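PDB 4FJQ: amorpha-4,11-diene synthase from Artemisia annua, which probably catalyses the metal-dependent conversion of farnesyl diphosphate into a cyclic sesquiterpene, amorpha-4,11-diene or the related alpha-bisabolol. Local coordinates for residues 90-95 / 238-243; 158-163 / 181-186; 257-262 / 281-286; 327-332 / 390-395; 371-376 / 429-434. One frame throughout, in Å; residues are numbered along the deposited sequence.

Contact 1 of 5, residues 90-95 / 238-243; sequences LGISYL and KTLIKL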
# COMPACT_ATOMS: atom_id res chain seq x y z
N LEU A 90 3.20 12.28 10.34
CA LEU A 90 2.12 12.48 11.31
C LEU A 90 0.74 12.14 10.72
O LEU A 90 -0.24 12.08 11.46
CB LEU A 90 2.11 13.91 11.86
CG LEU A 90 3.30 14.17 12.77
CD1 LEU A 90 3.40 15.67 13.06
CD2 LEU A 90 3.16 13.34 14.05
N GLY A 91 0.70 11.93 9.40
CA GLY A 91 -0.49 11.43 8.73
C GLY A 91 -1.45 12.51 8.24
O GLY A 91 -2.59 12.20 7.89
N ILE A 92 -1.01 13.76 8.20
CA ILE A 92 -1.93 14.84 7.83
C ILE A 92 -1.54 15.57 6.54
O ILE A 92 -1.88 16.74 6.36
CB ILE A 92 -2.09 15.86 8.98
CG1 ILE A 92 -0.73 16.19 9.59
CG2 ILE A 92 -3.04 15.29 10.06
CD1 ILE A 92 -0.79 17.34 10.61
N SER A 93 -0.82 14.90 5.66
CA SER A 93 -0.48 15.50 4.38
C SER A 93 -1.73 15.84 3.56
O SER A 93 -1.70 16.75 2.74
CB SER A 93 0.45 14.58 3.59
OG SER A 93 -0.08 13.27 3.56
N TYR A 94 -2.83 15.11 3.79
CA TYR A 94 -4.07 15.34 3.02
C TYR A 94 -4.68 16.70 3.29
O TYR A 94 -5.55 17.15 2.53
CB TYR A 94 -5.13 14.24 3.27
CG TYR A 94 -5.58 14.14 4.71
CD1 TYR A 94 -6.63 14.92 5.21
CD2 TYR A 94 -4.95 13.25 5.59
CE1 TYR A 94 -7.03 14.82 6.54
CE2 TYR A 94 -5.34 13.14 6.91
CZ TYR A 94 -6.37 13.92 7.38
OH TYR A 94 -6.74 13.80 8.70
N LEU A 95 -4.24 17.36 4.37
CA LEU A 95 -4.72 18.71 4.67
C LEU A 95 -3.91 19.78 3.94
O LEU A 95 -4.36 20.91 3.82
CB LEU A 95 -4.67 18.99 6.19
CG LEU A 95 -5.59 18.18 7.10
CD1 LEU A 95 -5.43 18.65 8.55
CD2 LEU A 95 -7.04 18.29 6.66
N LYS A 238 4.31 21.81 18.95
CA LYS A 238 3.06 21.57 19.67
C LYS A 238 1.81 21.72 18.80
O LYS A 238 0.82 21.02 19.00
CB LYS A 238 2.96 22.46 20.90
CG LYS A 238 3.81 21.96 22.06
CD LYS A 238 4.24 23.07 23.00
CE LYS A 238 5.35 22.56 23.93
NZ LYS A 238 5.71 23.54 25.00
N THR A 239 1.85 22.65 17.85
CA THR A 239 0.72 22.84 16.96
C THR A 239 0.55 21.60 16.08
O THR A 239 -0.55 21.08 15.96
CB THR A 239 0.92 24.07 16.08
OG1 THR A 239 0.85 25.24 16.91
CG2 THR A 239 -0.16 24.16 15.02
N LEU A 240 1.66 21.12 15.50
CA LEU A 240 1.62 19.96 14.60
C LEU A 240 1.07 18.72 15.28
O LEU A 240 0.24 18.03 14.71
CB LEU A 240 2.99 19.64 14.04
CG LEU A 240 3.43 20.24 12.71
CD1 LEU A 240 4.80 19.65 12.34
CD2 LEU A 240 2.38 19.97 11.61
N ILE A 241 1.53 18.44 16.48
CA ILE A 241 1.07 17.23 17.17
C ILE A 241 -0.40 17.32 17.62
O ILE A 241 -1.12 16.33 17.61
CB ILE A 241 1.99 16.85 18.35
CG1 ILE A 241 1.69 15.42 18.83
CG2 ILE A 241 1.84 17.85 19.49
CD1 ILE A 241 1.70 14.36 17.71
N LYS A 242 -0.84 18.51 18.01
CA LYS A 242 -2.24 18.69 18.40
C LYS A 242 -3.17 18.45 17.19
O LYS A 242 -4.17 17.74 17.28
CB LYS A 242 -2.46 20.09 18.97
CG LYS A 242 -3.87 20.34 19.50
CD LYS A 242 -3.98 21.73 20.11
CE LYS A 242 -5.38 22.00 20.63
NZ LYS A 242 -5.52 23.43 21.02
N LEU A 243 -2.82 19.05 16.06
CA LEU A 243 -3.58 18.85 14.82
C LEU A 243 -3.55 17.39 14.40
O LEU A 243 -4.59 16.82 14.01
CB LEU A 243 -2.99 19.71 13.71
CG LEU A 243 -3.60 19.60 12.31
CD1 LEU A 243 -5.08 19.91 12.36
CD2 LEU A 243 -2.92 20.56 11.40
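Leu243 carries CG anti to its backbone N (chi1 178°), while Ile92 holds CG1 between its N and its carbonyl carbon (chi1 44°). Together these torsions bring Ile92 CD1 to 3.9 Å from Leu243 CD2. The contact seats a loop of the all-helical N-terminal domain of a terpene synthase on the opening turns of helix 238-269. Helix 77-89 ends in a Schellman motif at Gly91, which has positive phi; Leu90 and Ile92, on its two sides, both point CB toward helix 238-269. Leu90 crosses Leu240 and Ile241 at about a right angle and touches each with a different methyl: CD1 lies 4.1 Å from Leu240 CB, and CD2 4.1 Å from Ile241 CD1. Ile92 CD1 serves two partners, since it also comes within 4.2 Å of Leu240 CD2. Other helices extend this apolar cluster: Val63 touches Leu240 and Leu243, and Ile227 touches Leu90 and Ile241. Beyond the leucines a polar link is made where Tyr94 OH hydrogen-bonds Glu247 OE1, farther along helix 238-269. At the 3-10 end of the loop Leu95 and Leu243 meet tip to tip, CD1 to CD1, at 4.0 Å.

Contact 2 of 5, residues 158-163 / 181-186; sequences EGLLEL and LVFTQS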
# COMPACT_ATOMS: atom_id res chain seq x y z
N GLU A 158 20.18 10.83 14.31
CA GLU A 158 19.21 11.39 13.36
C GLU A 158 19.72 11.26 11.93
O GLU A 158 18.98 10.86 11.02
CB GLU A 158 18.85 12.86 13.68
CG GLU A 158 17.53 13.27 13.01
CD GLU A 158 17.07 14.69 13.33
OE1 GLU A 158 17.86 15.50 13.85
OE2 GLU A 158 15.90 15.00 13.05
N GLY A 159 20.99 11.59 11.73
CA GLY A 159 21.61 11.47 10.42
C GLY A 159 21.66 10.04 9.92
O GLY A 159 21.48 9.79 8.74
N LEU A 160 21.92 9.10 10.83
CA LEU A 160 22.00 7.69 10.46
C LEU A 160 20.66 7.17 10.01
O LEU A 160 20.56 6.45 9.01
CB LEU A 160 22.49 6.85 11.64
CG LEU A 160 24.01 6.78 11.88
CD1 LEU A 160 24.32 5.93 13.11
CD2 LEU A 160 24.75 6.23 10.67
N LEU A 161 19.62 7.52 10.77
CA LEU A 161 18.26 7.14 10.43
C LEU A 161 17.83 7.75 9.09
O LEU A 161 17.25 7.07 8.27
CB LEU A 161 17.29 7.58 11.53
CG LEU A 161 17.28 6.70 12.79
CD1 LEU A 161 16.56 7.42 13.95
CD2 LEU A 161 16.66 5.36 12.49
N GLU A 162 18.11 9.04 8.89
CA GLU A 162 17.81 9.68 7.61
C GLU A 162 18.46 8.90 6.45
O GLU A 162 17.80 8.59 5.46
CB GLU A 162 18.25 11.16 7.60
CG GLU A 162 17.18 12.12 8.14
CD GLU A 162 17.62 13.59 8.23
OE1 GLU A 162 18.64 13.97 7.62
OE2 GLU A 162 16.94 14.38 8.91
N LEU A 163 19.75 8.59 6.58
CA LEU A 163 20.49 7.82 5.56
C LEU A 163 19.87 6.43 5.37
O LEU A 163 19.64 5.99 4.24
CB LEU A 163 21.97 7.69 5.96
CG LEU A 163 22.85 6.86 5.03
CD1 LEU A 163 22.78 7.38 3.57
CD2 LEU A 163 24.31 6.83 5.55
N LEU A 181 23.25 0.98 3.32
CA LEU A 181 22.29 0.15 4.04
C LEU A 181 23.01 -0.78 5.03
O LEU A 181 22.61 -0.92 6.18
CB LEU A 181 21.42 -0.65 3.07
CG LEU A 181 20.51 -1.72 3.68
CD1 LEU A 181 19.54 -1.12 4.72
CD2 LEU A 181 19.74 -2.44 2.57
N VAL A 182 24.08 -1.41 4.57
CA VAL A 182 24.87 -2.26 5.45
C VAL A 182 25.41 -1.43 6.62
O VAL A 182 25.30 -1.81 7.77
CB VAL A 182 26.06 -2.89 4.70
CG1 VAL A 182 27.02 -3.54 5.68
CG2 VAL A 182 25.55 -3.89 3.67
N PHE A 183 25.99 -0.29 6.29
CA PHE A 183 26.58 0.62 7.26
C PHE A 183 25.58 1.11 8.32
O PHE A 183 25.84 1.03 9.53
CB PHE A 183 27.19 1.80 6.51
CG PHE A 183 27.72 2.91 7.39
CD1 PHE A 183 28.98 2.81 7.97
CD2 PHE A 183 26.99 4.07 7.58
CE1 PHE A 183 29.48 3.83 8.75
CE2 PHE A 183 27.48 5.10 8.36
CZ PHE A 183 28.74 4.97 8.95
N THR A 184 24.44 1.64 7.89
CA THR A 184 23.48 2.17 8.85
C THR A 184 22.86 1.06 9.71
O THR A 184 22.72 1.23 10.92
CB THR A 184 22.36 2.99 8.19
OG1 THR A 184 21.70 2.20 7.19
CG2 THR A 184 22.94 4.28 7.57
N GLN A 185 22.50 -0.06 9.08
CA GLN A 185 21.93 -1.19 9.82
C GLN A 185 22.84 -1.63 10.96
O GLN A 185 22.38 -1.82 12.08
CB GLN A 185 21.69 -2.41 8.91
CG GLN A 185 20.45 -2.33 8.04
CD GLN A 185 20.31 -3.54 7.14
OE1 GLN A 185 21.31 -4.12 6.69
NE2 GLN A 185 19.06 -3.93 6.86
N SER A 186 24.12 -1.80 10.67
CA SER A 186 25.03 -2.30 11.70
C SER A 186 25.18 -1.30 12.84
O SER A 186 25.06 -1.66 14.02
CB SER A 186 26.39 -2.69 11.10
OG SER A 186 27.13 -1.55 10.69
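Thr184 pushes its methyl into the notch between Leu160 and Leu163: CG2 sits 3.5 Å from the carbonyl O of Leu160 and 3.5 Å from Leu163 CD2. It meets Leu163 at a slant, whereas Leu160 runs past Thr184 in the opposite direction. Beside the threonine, both leucines come obliquely to the CD2-CE2 bond of the Phe183 ring. Leu160 CD2 lies 3.8 Å from Phe183 CE2, its chain at about a right angle to the aromatic one, and Leu163 CD2 stands 4.3 Å from Phe183 CD2. One step out, OG1 of Thr184 lies between the backbone N and the carbonyl carbon (chi1 56°) and hydrogen-bonds the carbonyl O of Ala180 in its own helix. That bond satisfies the polar end and is consistent with the methyl being the branch that faces the neighbour. The Phe183 carbonyl is likewise used within its helix: Ser186 OG donates to Phe183 O over 3.1 Å from above the carbonyl plane, and His187 ND1 bonds the same oxygen. The Phe183 ring also meets those of Phe149 and His187. On the far side of helix 157-167, Glu158 and Glu162 both form salt bridges with Arg119. The close approach of Leu160 CA and Thr184 CA, 5.9 Å, goes with local axes 9.4 Å apart and directions differing by 137°: a splayed antiparallel hairpin of consecutive helices, part of the helical N-terminal domain of plant terpene synthases.

Contact 3 of 5, residues 257-262 / 281-286; sequences EELSQL and RIVECY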
# COMPACT_ATOMS: atom_id res chain seq x y z
N GLU A 257 -17.11 4.89 9.73
CA GLU A 257 -18.35 5.12 8.98
C GLU A 257 -18.36 4.26 7.71
O GLU A 257 -19.37 3.60 7.39
CB GLU A 257 -18.51 6.61 8.63
CG GLU A 257 -18.92 7.49 9.81
CD GLU A 257 -19.14 8.96 9.43
OE1 GLU A 257 -19.09 9.31 8.23
OE2 GLU A 257 -19.37 9.79 10.34
N GLU A 258 -17.24 4.24 7.00
CA GLU A 258 -17.10 3.44 5.78
C GLU A 258 -17.26 1.95 6.04
O GLU A 258 -18.02 1.28 5.34
CB GLU A 258 -15.75 3.73 5.09
CG GLU A 258 -15.64 5.20 4.63
CD GLU A 258 -14.21 5.64 4.30
OE1 GLU A 258 -13.27 4.83 4.47
OE2 GLU A 258 -14.03 6.80 3.89
N LEU A 259 -16.56 1.44 7.05
CA LEU A 259 -16.65 0.04 7.43
C LEU A 259 -18.06 -0.33 7.92
O LEU A 259 -18.52 -1.45 7.72
CB LEU A 259 -15.62 -0.28 8.51
CG LEU A 259 -15.51 -1.74 8.93
CD1 LEU A 259 -15.37 -2.70 7.73
CD2 LEU A 259 -14.32 -1.91 9.90
N SER A 260 -18.73 0.58 8.61
CA SER A 260 -20.15 0.34 8.94
C SER A 260 -21.04 0.13 7.70
O SER A 260 -21.78 -0.85 7.60
CB SER A 260 -20.71 1.47 9.80
OG SER A 260 -22.09 1.25 10.05
N GLN A 261 -20.98 1.06 6.75
CA GLN A 261 -21.69 0.89 5.50
C GLN A 261 -21.33 -0.43 4.83
O GLN A 261 -22.21 -1.15 4.35
CB GLN A 261 -21.39 2.04 4.54
CG GLN A 261 -21.93 3.36 5.00
CD GLN A 261 -21.37 4.52 4.21
OE1 GLN A 261 -20.82 5.47 4.79
NE2 GLN A 261 -21.49 4.46 2.89
N LEU A 262 -20.04 -0.75 4.78
CA LEU A 262 -19.62 -1.98 4.15
C LEU A 262 -20.12 -3.22 4.90
O LEU A 262 -20.45 -4.23 4.28
CB LEU A 262 -18.09 -2.01 3.99
CG LEU A 262 -17.60 -1.23 2.76
CD1 LEU A 262 -16.14 -0.81 2.91
CD2 LEU A 262 -17.81 -2.06 1.48
N ARG A 281 -14.96 -12.14 5.50
CA ARG A 281 -13.78 -11.28 5.70
C ARG A 281 -13.97 -9.82 5.29
O ARG A 281 -13.06 -9.23 4.70
CB ARG A 281 -12.59 -11.83 4.90
CG ARG A 281 -12.24 -13.29 5.15
CD ARG A 281 -11.24 -13.46 6.28
NE ARG A 281 -11.84 -14.13 7.43
CZ ARG A 281 -11.86 -15.45 7.60
NH1 ARG A 281 -11.31 -16.25 6.70
NH2 ARG A 281 -12.43 -15.97 8.68
N ILE A 282 -15.13 -9.22 5.57
CA ILE A 282 -15.37 -7.85 5.09
C ILE A 282 -14.37 -6.86 5.72
O ILE A 282 -13.93 -5.91 5.06
CB ILE A 282 -16.83 -7.40 5.32
CG1 ILE A 282 -17.20 -6.21 4.43
CG2 ILE A 282 -17.07 -7.10 6.78
CD1 ILE A 282 -16.96 -6.44 2.93
N VAL A 283 -14.01 -7.09 6.98
CA VAL A 283 -13.07 -6.21 7.65
C VAL A 283 -11.73 -6.26 6.92
O VAL A 283 -11.14 -5.21 6.64
CB VAL A 283 -12.86 -6.58 9.13
CG1 VAL A 283 -11.92 -5.59 9.78
CG2 VAL A 283 -14.19 -6.57 9.85
N GLU A 284 -11.29 -7.47 6.60
CA GLU A 284 -10.04 -7.69 5.88
C GLU A 284 -10.07 -7.06 4.48
O GLU A 284 -9.10 -6.45 4.04
CB GLU A 284 -9.72 -9.20 5.81
CG GLU A 284 -9.34 -9.86 7.16
CD GLU A 284 -10.53 -10.06 8.12
OE1 GLU A 284 -11.71 -10.04 7.67
OE2 GLU A 284 -10.29 -10.24 9.34
N CYS A 285 -11.19 -7.19 3.80
CA CYS A 285 -11.36 -6.53 2.50
C CYS A 285 -11.22 -5.03 2.66
O CYS A 285 -10.58 -4.36 1.84
CB CYS A 285 -12.74 -6.86 1.92
SG CYS A 285 -12.93 -8.58 1.45
N TYR A 286 -11.86 -4.48 3.69
CA TYR A 286 -11.78 -3.05 3.91
C TYR A 286 -10.37 -2.62 4.28
O TYR A 286 -9.91 -1.57 3.87
CB TYR A 286 -12.78 -2.58 4.98
CG TYR A 286 -12.63 -1.11 5.28
CD1 TYR A 286 -12.06 -0.66 6.47
CD2 TYR A 286 -13.02 -0.17 4.34
CE1 TYR A 286 -11.90 0.71 6.72
CE2 TYR A 286 -12.86 1.19 4.57
CZ TYR A 286 -12.30 1.62 5.76
OH TYR A 286 -12.16 2.97 5.97
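The ring of Tyr286 meets Glu258 in its own plane, but the carboxylate is turned 73° from that plane and the two side chains cross at about a right angle. Tyr286 OH donates a short hydrogen bond of 2.6 Å to Glu258 OE1, arriving on the anti side of the carboxylate and 21° out of its plane. Tyr286 CG stands anti to the backbone N (chi1 176°), which sends the ring across to helix 238-269, and the extended Glu258 chain brings OE1 to the hydroxyl. The buried carboxylate has further partners on helix 299-322: Arg302 NE forms a salt bridge with OE1, and Ser299 OG hydrogen-bonds OE2. This company would be expected to favour the charged form of Glu258. Leu259 sets CB over one face of the ring, 4.1 Å above the plane and offset toward the rim, and meets the tyrosine at a slant, its CD1 3.8 Å from Tyr286 CB. The pairing belongs to an oblique, roughly antiparallel helix packing, local axes 10.3 Å apart where 257-262 meets 282-286, in which helix 282-292, within the metal-binding terpene synthase domain, rests on the later turns of helix 238-269. Leu262 crosses the tyrosine at about a right angle and presses CD1 obliquely to 3.5 Å from Tyr286 CD2. One turn back from Tyr286, Ile282 CG1 lies 3.8 Å from the carbonyl O of Leu262. Leu259 also touches Val283, with CD2 4.4 Å from Val283 CG1; Phe41 also touches Leu259, and Trp37 touches Val283.

Contact 4 of 5, residues 327-332 / 390-395; sequences ELKIFT and VLMVEA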
# COMPACT_ATOMS: atom_id res chain seq x y z
N GLU A 327 -18.48 -26.50 -14.08
CA GLU A 327 -19.11 -25.31 -13.50
C GLU A 327 -18.28 -24.05 -13.73
O GLU A 327 -18.81 -22.99 -14.10
CB GLU A 327 -19.33 -25.52 -12.00
CG GLU A 327 -20.23 -26.70 -11.65
CD GLU A 327 -20.19 -27.06 -10.17
OE1 GLU A 327 -19.22 -26.68 -9.47
OE2 GLU A 327 -21.13 -27.72 -9.69
N LEU A 328 -16.97 -24.16 -13.51
CA LEU A 328 -16.08 -23.01 -13.66
C LEU A 328 -16.11 -22.48 -15.10
O LEU A 328 -16.05 -21.28 -15.33
CB LEU A 328 -14.65 -23.35 -13.22
CG LEU A 328 -14.52 -23.76 -11.75
CD1 LEU A 328 -13.06 -23.93 -11.32
CD2 LEU A 328 -15.24 -22.77 -10.85
N LYS A 329 -16.22 -23.39 -16.07
CA LYS A 329 -16.26 -23.00 -17.48
C LYS A 329 -17.52 -22.22 -17.78
O LYS A 329 -17.52 -21.28 -18.59
CB LYS A 329 -16.19 -24.24 -18.39
CG LYS A 329 -14.84 -24.92 -18.42
CD LYS A 329 -14.94 -26.30 -19.05
CE LYS A 329 -15.48 -26.26 -20.48
NZ LYS A 329 -15.52 -27.63 -21.09
N ILE A 330 -18.62 -22.61 -17.13
CA ILE A 330 -19.89 -21.94 -17.31
C ILE A 330 -19.84 -20.54 -16.70
O ILE A 330 -20.12 -19.55 -17.38
CB ILE A 330 -21.04 -22.73 -16.67
CG1 ILE A 330 -21.32 -24.01 -17.47
CG2 ILE A 330 -22.30 -21.88 -16.59
CD1 ILE A 330 -22.36 -24.91 -16.83
N PHE A 331 -19.47 -20.46 -15.43
CA PHE A 331 -19.30 -19.17 -14.76
C PHE A 331 -18.41 -18.24 -15.58
O PHE A 331 -18.75 -17.08 -15.82
CB PHE A 331 -18.74 -19.34 -13.35
CG PHE A 331 -18.84 -18.10 -12.50
CD1 PHE A 331 -19.93 -17.90 -11.67
CD2 PHE A 331 -17.84 -17.13 -12.53
CE1 PHE A 331 -20.02 -16.75 -10.88
CE2 PHE A 331 -17.92 -15.98 -11.75
CZ PHE A 331 -19.02 -15.79 -10.92
N THR A 332 -17.25 -18.73 -16.01
CA THR A 332 -16.35 -17.90 -16.77
C THR A 332 -17.10 -17.32 -17.96
O THR A 332 -16.95 -16.15 -18.28
CB THR A 332 -15.09 -18.65 -17.28
OG1 THR A 332 -14.38 -19.22 -16.18
CG2 THR A 332 -14.16 -17.69 -18.01
N VAL A 390 -8.17 -15.72 -16.21
CA VAL A 390 -6.92 -16.29 -15.73
C VAL A 390 -7.17 -17.29 -14.60
O VAL A 390 -6.45 -18.27 -14.45
CB VAL A 390 -5.94 -15.18 -15.29
CG1 VAL A 390 -4.74 -15.77 -14.57
CG2 VAL A 390 -5.49 -14.37 -16.50
N LEU A 391 -8.21 -17.05 -13.82
CA LEU A 391 -8.61 -18.01 -12.81
C LEU A 391 -8.95 -19.33 -13.49
O LEU A 391 -8.63 -20.41 -12.99
CB LEU A 391 -9.82 -17.51 -12.02
CG LEU A 391 -9.61 -16.38 -11.02
CD1 LEU A 391 -10.84 -16.25 -10.12
CD2 LEU A 391 -8.36 -16.65 -10.20
N MET A 392 -9.60 -19.22 -14.65
CA MET A 392 -9.99 -20.39 -15.44
C MET A 392 -8.77 -21.10 -16.05
O MET A 392 -8.71 -22.32 -16.07
CB MET A 392 -10.98 -19.98 -16.53
CG MET A 392 -11.66 -21.16 -17.27
SD MET A 392 -12.68 -22.13 -16.16
CE MET A 392 -12.06 -23.78 -16.50
N VAL A 393 -7.80 -20.32 -16.54
CA VAL A 393 -6.54 -20.86 -17.05
C VAL A 393 -5.88 -21.72 -15.98
O VAL A 393 -5.50 -22.87 -16.22
CB VAL A 393 -5.58 -19.73 -17.46
CG1 VAL A 393 -4.17 -20.28 -17.70
CG2 VAL A 393 -6.12 -19.01 -18.70
N GLU A 394 -5.76 -21.17 -14.78
CA GLU A 394 -5.18 -21.90 -13.66
C GLU A 394 -6.01 -23.14 -13.36
O GLU A 394 -5.47 -24.17 -12.95
CB GLU A 394 -5.11 -20.98 -12.44
CG GLU A 394 -4.48 -21.60 -11.20
CD GLU A 394 -4.46 -20.64 -10.02
OE1 GLU A 394 -5.14 -19.59 -10.10
OE2 GLU A 394 -3.77 -20.93 -9.01
N ALA A 395 -7.32 -23.05 -13.59
CA ALA A 395 -8.22 -24.19 -13.34
C ALA A 395 -8.08 -25.26 -14.43
O ALA A 395 -8.29 -26.45 -14.17
CB ALA A 395 -9.67 -23.72 -13.21
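The carbonyl O of Leu328 is gripped from opposite faces of its plane by two groups of Thr332, the backbone N and the hydroxyl, and the sulfur of Met392 rests beside it. Thr332 OG1 donates to Leu328 O over 2.8 Å, tilted 35° from the carbonyl plane, while Met392 SD lies 3.6 Å from that oxygen. The hydroxyl has a further partner in Tyr319 OH of helix 299-322, so it is tied to its own helix turn and to a third helix. Met392 crosses Thr332 at a slant, with SD 3.4 Å from Thr332 OG1. Met392 sets CG anti to the backbone N (chi1 -170°), then bends at chi2 and chi3; this carries the thioether across to the other helix and lays it along the turn from Leu328 to Thr332. There the sulfur also touches Leu328 CB at 3.7 Å, and the terminal CE lies 3.6 Å from Lys329 CG. Of Lys329 it is CG that takes part, for its chain, bent at chi3, leads the ammonium away from Met392. Leu328 CD1 also meets Ala395 CB at 3.9 Å. The local axes of 327-332 and 390-395 lie 10.2 Å apart, their directions differing by 162°. Helix 299-322 backs this near-antiparallel pair: Ile318 touches Leu328, and Asp316 and Tyr319 touch Leu391. These three residues fall in the DDIYD sequence, the aspartate-rich DDxxD motif that in class I terpene synthases binds the catalytic magnesium ions.

Contact 5 of 5, residues 371-376 / 429-434; sequences EGKTNI and GMSDIV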
# COMPACT_ATOMS: atom_id res chain seq x y z
N GLU A 371 -21.99 10.39 -15.38
CA GLU A 371 -20.85 11.31 -15.42
C GLU A 371 -20.22 11.39 -16.81
O GLU A 371 -19.21 12.06 -16.99
CB GLU A 371 -19.80 10.93 -14.37
CG GLU A 371 -20.27 11.17 -12.94
CD GLU A 371 -19.33 10.59 -11.91
OE1 GLU A 371 -18.21 10.18 -12.30
OE2 GLU A 371 -19.70 10.55 -10.72
N GLY A 372 -20.83 10.73 -17.78
CA GLY A 372 -20.31 10.72 -19.13
C GLY A 372 -19.00 9.97 -19.22
O GLY A 372 -18.13 10.30 -20.03
N LYS A 373 -18.85 8.95 -18.38
CA LYS A 373 -17.61 8.19 -18.28
C LYS A 373 -17.81 6.71 -18.57
O LYS A 373 -17.09 5.85 -18.05
CB LYS A 373 -16.99 8.36 -16.90
CG LYS A 373 -16.58 9.79 -16.60
CD LYS A 373 -15.82 9.87 -15.30
CE LYS A 373 -15.25 11.26 -15.08
NZ LYS A 373 -16.31 12.21 -14.63
N THR A 374 -18.79 6.40 -19.42
CA THR A 374 -19.04 5.03 -19.82
C THR A 374 -17.80 4.41 -20.46
O THR A 374 -17.55 3.22 -20.31
CB THR A 374 -20.23 4.95 -20.78
OG1 THR A 374 -21.38 5.50 -20.12
CG2 THR A 374 -20.52 3.51 -21.17
N ASN A 375 -17.03 5.23 -21.18
CA ASN A 375 -15.77 4.75 -21.73
C ASN A 375 -14.86 4.18 -20.65
O ASN A 375 -14.20 3.15 -20.84
CB ASN A 375 -15.05 5.88 -22.48
CG ASN A 375 -15.65 6.15 -23.85
OD1 ASN A 375 -16.73 5.63 -24.19
ND2 ASN A 375 -14.96 6.95 -24.66
N ILE A 376 -14.83 4.84 -19.50
CA ILE A 376 -13.98 4.38 -18.40
C ILE A 376 -14.49 3.07 -17.82
O ILE A 376 -13.71 2.16 -17.56
CB ILE A 376 -13.89 5.44 -17.30
CG1 ILE A 376 -13.04 6.61 -17.80
CG2 ILE A 376 -13.28 4.85 -16.02
CD1 ILE A 376 -13.20 7.86 -16.97
N GLY A 429 -12.79 4.16 -9.29
CA GLY A 429 -13.08 4.93 -8.08
C GLY A 429 -12.59 6.36 -8.16
O GLY A 429 -13.10 7.24 -7.46
N MET A 430 -11.60 6.60 -9.02
CA MET A 430 -11.02 7.92 -9.22
C MET A 430 -11.26 8.42 -10.65
O MET A 430 -10.35 8.93 -11.31
CB MET A 430 -9.52 7.89 -8.92
CG MET A 430 -9.16 7.27 -7.58
SD MET A 430 -7.41 7.46 -7.15
CE MET A 430 -7.27 6.21 -5.89
N SER A 431 -12.51 8.27 -11.10
CA SER A 431 -12.93 8.67 -12.45
C SER A 431 -12.50 10.07 -12.85
O SER A 431 -12.09 10.30 -13.99
CB SER A 431 -14.46 8.61 -12.57
OG SER A 431 -14.93 7.32 -12.26
N ASP A 432 -12.63 11.02 -11.92
CA ASP A 432 -12.38 12.42 -12.23
C ASP A 432 -10.96 12.70 -12.72
O ASP A 432 -10.74 13.66 -13.46
CB ASP A 432 -12.73 13.32 -11.03
CG ASP A 432 -12.17 12.78 -9.72
OD1 ASP A 432 -12.40 11.59 -9.42
OD2 ASP A 432 -11.50 13.56 -9.00
N ILE A 433 -10.00 11.87 -12.33
CA ILE A 433 -8.62 12.11 -12.75
C ILE A 433 -8.12 11.11 -13.78
O ILE A 433 -7.06 11.32 -14.36
CB ILE A 433 -7.64 12.18 -11.55
CG1 ILE A 433 -7.60 10.85 -10.80
CG2 ILE A 433 -8.01 13.33 -10.63
CD1 ILE A 433 -6.54 10.81 -9.71
N VAL A 434 -8.86 10.03 -14.03
CA VAL A 434 -8.39 9.04 -15.00
C VAL A 434 -8.38 9.59 -16.43
O VAL A 434 -9.31 10.27 -16.86
CB VAL A 434 -9.22 7.75 -14.95
CG1 VAL A 434 -9.05 7.06 -13.61
CG2 VAL A 434 -10.68 8.05 -15.19
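Lys373 and Ile376 make the aliphatic contacts, with Ser431 and Val434 of the loop after helix 419-429. Lys373 runs its methylenes over Ser431, CD reaching Ser431 CB at a tight 3.3 Å and CE coming to 3.5 Å from Ser431 O. Ile376 crosses Val434 at a slant, with CG1 3.8 Å from Val434 CG2; the approach of Ile376 CD1 to that methyl is modelled too short to be relied on. Leu368, from the end of helix 351-370, touches both Lys373 and Ser431. The polar groups look elsewhere. Ser431 OG hydrogen-bonds the carbonyl O of Leu428, inside its own part of the chain. Lys373 bends at its last torsion (chi4 77°) and turns NZ back to Glu371 OE1 in a long salt bridge of 3.6 Å, within a turn that has a Schellman motif at Gly372 and Lys373 as N-cap of helix 374-400. Asp432 OD1 lies 6.5 Å from Lys373 NZ and 6.6 Å from Glu371 OE1, so attraction and repulsion would probably offset each other in part. In this metal-binding domain, then, the turn opening helix 374-400 meets the loop mainly through aliphatic atoms, while the Lys373-Glu371 pair and the Ser431 hydroxyl are engaged on their own sides.

How the contacts relate
From the N terminus, contact 1 closes the longest loop, joining the turn after helix 77-89 to the start of helix 238-269. Contact 2 is nested inside that loop as a short hairpin of helices 157-167 and 175-195; the centres of contacts 1 and 2 lie about 26 Å apart. Contact 3 follows in series and uses helix 238-269 again, tying its later turns to helix 282-292, so that this one helix links contact 1 with the metal-binding domain. Contacts 4 and 5 come last and cross: 371-376 falls between the segments of contact 4, and 390-395 between those of contact 5. Both use helix 374-400, held at its start by contact 5 and farther along by contact 4.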